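Local coordinates for protein uroporphyrinogen-III C-methyltransferase (Pseudomonas denitrificans, PDB 1S4D) that catalyses the two successive S-adenosyl-L-methionine-dependent methylations, at C-2 and C-7, that turn uroporphyrinogen III into precorrin-2 on the way to cobalamin and siroheme, at residues E205-C211 / A241-E247. Residues are numbered along the deposited sequence; the frame is centred on the assembly and turned at random.
Sequences EPVAFVC and AIVVVGE. With SAH (S-adenosyl-L-homocysteine), chain Q.
Val210 O takes the amide N of Ile242 at 2.8 Å, and Ala241 CA makes a CA-H...O contact with the same oxygen, while Val210 N returns a bond to Ile242 O. The exchange recurs between Ala208 and Val244, and a nearly straight bond from Gly246 N to Pro206 O (172° at the hydrogen) closes the row; these hydrogen-bonded pairs alternate with the non-hydrogen-bonded Val207–Val245 and Phe209–Val243, as in a textbook antiparallel pair. Side chains alternate between the faces. On one, Val243 reaches two neighbours: its CG1, anti to the backbone N (chi1 -168°), sits over the Phe209 ring, 4.1 Å from the centroid, as a CH-pi contact, and lies 3.9 Å from Val207 CG1. Helix 225-235 packs against Phe209 here. On the other face Ala208 CB touches Val244 CG1 at 3.7 Å, and helix 131-137 lies against Val244, Val210 and Ile242. At the far end the extended Glu205 chain crosses Val245 at about a right angle, OE2 lying 3.8 Å from Val245 CG1; OE1 forms a salt bridge with Arg201. Replacing Glu205 by an alanine removes the carboxylate, which would probably leave Arg201 without this mate and Val245 CG1 without its neighbour. At the opposite end Ala241 O accepts a 2.7 Å hydrogen bond from O2' of S-adenosyl-L-homocysteine: two adjacent inner strands of the mixed sheet in a tetrapyrrole methylase, one ending and the other starting at the cofactor pocket.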
loop_
_atom_site.group_PDB
_atom_site.type_symbol
_atom_site.label_atom_id
_atom_site.label_comp_id
_atom_site.label_asym_id
_atom_site.label_seq_id
_atom_site.Cartn_x
_atom_site.Cartn_y
_atom_site.Cartn_z
ATOM N N GLU B 205 21.632 13.923 -2.687
ATOM C CA GLU B 205 20.938 12.645 -2.740
ATOM C C GLU B 205 19.790 12.712 -3.759
ATOM O O GLU B 205 19.054 13.709 -3.776
ATOM C CB GLU B 205 20.431 12.255 -1.372
ATOM C CG GLU B 205 19.476 11.090 -1.362
ATOM C CD GLU B 205 19.261 10.562 0.030
ATOM O OE1 GLU B 205 19.163 9.325 0.179
ATOM O OE2 GLU B 205 19.200 11.379 0.981
ATOM N N PRO B 206 19.661 11.673 -4.606
ATOM C CA PRO B 206 18.632 11.647 -5.654
ATOM C C PRO B 206 17.230 11.678 -5.076
ATOM O O PRO B 206 16.961 11.125 -4.016
ATOM C CB PRO B 206 18.868 10.303 -6.361
ATOM C CG PRO B 206 20.237 9.855 -5.952
ATOM C CD PRO B 206 20.489 10.449 -4.621
ATOM N N VAL B 207 16.351 12.335 -5.821
ATOM C CA VAL B 207 14.963 12.594 -5.458
ATOM C C VAL B 207 14.159 12.462 -6.770
ATOM O O VAL B 207 14.633 12.850 -7.840
ATOM C CB VAL B 207 14.848 14.039 -4.878
ATOM C CG1 VAL B 207 13.434 14.569 -4.893
ATOM C CG2 VAL B 207 15.431 14.113 -3.487
ATOM N N ALA B 208 12.961 11.893 -6.698
ATOM C CA ALA B 208 12.057 11.902 -7.853
ATOM C C ALA B 208 10.702 12.424 -7.417
ATOM O O ALA B 208 10.290 12.209 -6.278
ATOM C CB ALA B 208 11.923 10.520 -8.468
ATOM N N PHE B 209 10.033 13.138 -8.322
ATOM C CA PHE B 209 8.665 13.593 -8.131
ATOM C C PHE B 209 7.881 12.786 -9.126
ATOM O O PHE B 209 8.275 12.695 -10.303
ATOM C CB PHE B 209 8.524 15.086 -8.489
ATOM C CG PHE B 209 9.080 16.024 -7.456
ATOM C CD1 PHE B 209 8.230 16.713 -6.605
ATOM C CD2 PHE B 209 10.464 16.217 -7.340
ATOM C CE1 PHE B 209 8.736 17.565 -5.631
ATOM C CE2 PHE B 209 10.994 17.072 -6.371
ATOM C CZ PHE B 209 10.130 17.752 -5.511
ATOM N N VAL B 210 6.783 12.189 -8.677
ATOM C CA VAL B 210 5.901 11.472 -9.585
ATOM C C VAL B 210 4.503 12.075 -9.478
ATOM O O VAL B 210 3.813 11.917 -8.460
ATOM C CB VAL B 210 5.905 9.932 -9.320
ATOM C CG1 VAL B 210 5.155 9.192 -10.417
ATOM C CG2 VAL B 210 7.341 9.376 -9.205
ATOM N N CYS B 211 4.100 12.777 -10.530
ATOM C CA CYS B 211 2.802 13.438 -10.568
ATOM C C CYS B 211 1.797 12.622 -11.325
ATOM O O CYS B 211 2.079 12.138 -12.437
ATOM C CB CYS B 211 2.907 14.820 -11.211
ATOM S SG CYS B 211 4.061 15.898 -10.324
ATOM N N ALA B 241 1.335 14.564 -6.237
ATOM C CA ALA B 241 2.641 14.013 -6.543
ATOM C C ALA B 241 3.150 13.203 -5.375
ATOM O O ALA B 241 2.840 13.491 -4.234
ATOM C CB ALA B 241 3.630 15.131 -6.871
ATOM N N ILE B 242 3.932 12.177 -5.641
ATOM C CA ILE B 242 4.622 11.538 -4.546
ATOM C C ILE B 242 6.091 11.932 -4.701
ATOM O O ILE B 242 6.636 11.859 -5.806
ATOM C CB ILE B 242 4.426 10.006 -4.620
ATOM C CG1 ILE B 242 3.026 9.617 -4.144
ATOM C CG2 ILE B 242 5.559 9.260 -3.873
ATOM C CD1 ILE B 242 2.878 9.557 -2.636
ATOM N N VAL B 243 6.722 12.367 -3.614
ATOM C CA VAL B 243 8.144 12.668 -3.628
ATOM C C VAL B 243 8.938 11.595 -2.891
ATOM O O VAL B 243 8.732 11.377 -1.678
ATOM C CB VAL B 243 8.452 13.980 -2.949
ATOM C CG1 VAL B 243 9.894 14.378 -3.258
ATOM C CG2 VAL B 243 7.461 15.065 -3.377
ATOM N N VAL B 244 9.833 10.930 -3.624
ATOM C CA VAL B 244 10.638 9.827 -3.093
ATOM C C VAL B 244 12.090 10.243 -3.020
ATOM O O VAL B 244 12.641 10.779 -3.982
ATOM C CB VAL B 244 10.484 8.511 -3.958
ATOM C CG1 VAL B 244 10.849 8.761 -5.427
ATOM C CG2 VAL B 244 11.295 7.342 -3.386
ATOM N N VAL B 245 12.703 9.976 -1.882
ATOM C CA VAL B 245 14.086 10.335 -1.635
ATOM C C VAL B 245 14.903 9.047 -1.480
ATOM O O VAL B 245 14.473 8.084 -0.781
ATOM C CB VAL B 245 14.179 11.202 -0.363
ATOM C CG1 VAL B 245 15.607 11.613 -0.081
ATOM C CG2 VAL B 245 13.276 12.448 -0.496
ATOM N N GLY B 246 16.053 8.999 -2.156
ATOM C CA GLY B 246 16.997 7.909 -1.978
ATOM C C GLY B 246 17.352 7.054 -3.173
ATOM O O GLY B 246 16.846 7.219 -4.284
ATOM N N GLU B 247 18.227 6.092 -2.940
ATOM C CA GLU B 247 18.947 5.448 -4.036
ATOM C C GLU B 247 18.045 4.678 -4.977
ATOM O O GLU B 247 18.387 4.517 -6.151
ATOM C CB GLU B 247 20.103 4.579 -3.506
ATOM C CG GLU B 247 21.240 5.384 -2.873
ATOM C CD GLU B 247 21.892 6.374 -3.832
ATOM O OE1 GLU B 247 22.140 7.522 -3.399
ATOM O OE2 GLU B 247 22.176 6.007 -5.008
HETATM N N SAH Q . -5.001 7.623 0.610
HETATM C CA SAH Q . -4.229 8.137 -0.507
HETATM C CB SAH Q . -3.583 9.458 -0.127
HETATM C CG SAH Q . -4.500 10.658 -0.273
HETATM S SD SAH Q . -3.916 12.193 0.491
HETATM C C SAH Q . -3.213 7.101 -1.004
HETATM O O SAH Q . -3.089 6.002 -0.468
HETATM O OXT SAH Q . -2.480 7.293 -1.971
HETATM C "C5'" SAH Q . -3.493 12.870 -1.149
HETATM C "C4'" SAH Q . -2.035 12.751 -1.610
HETATM O "O4'" SAH Q . -1.761 11.478 -2.158
HETATM C "C3'" SAH Q . -1.603 13.687 -2.735
HETATM O "O3'" SAH Q . -1.381 15.020 -2.360
HETATM C "C2'" SAH Q . -0.366 13.008 -3.297
HETATM O "O2'" SAH Q . 0.800 13.202 -2.523
HETATM C "C1'" SAH Q . -0.774 11.550 -3.171
HETATM N N9 SAH Q . -1.328 10.977 -4.419
HETATM C C8 SAH Q . -2.584 10.480 -4.543
HETATM N N7 SAH Q . -2.753 10.030 -5.788
HETATM C C5 SAH Q . -1.631 10.229 -6.487
HETATM C C6 SAH Q . -1.283 9.940 -7.807
HETATM N N6 SAH Q . -2.138 9.350 -8.622
HETATM N N1 SAH Q . -0.020 10.268 -8.260
HETATM C C2 SAH Q . 0.876 10.860 -7.396
HETATM N N3 SAH Q . 0.526 11.144 -6.086
HETATM C C4 SAH Q . -0.710 10.830 -5.632
#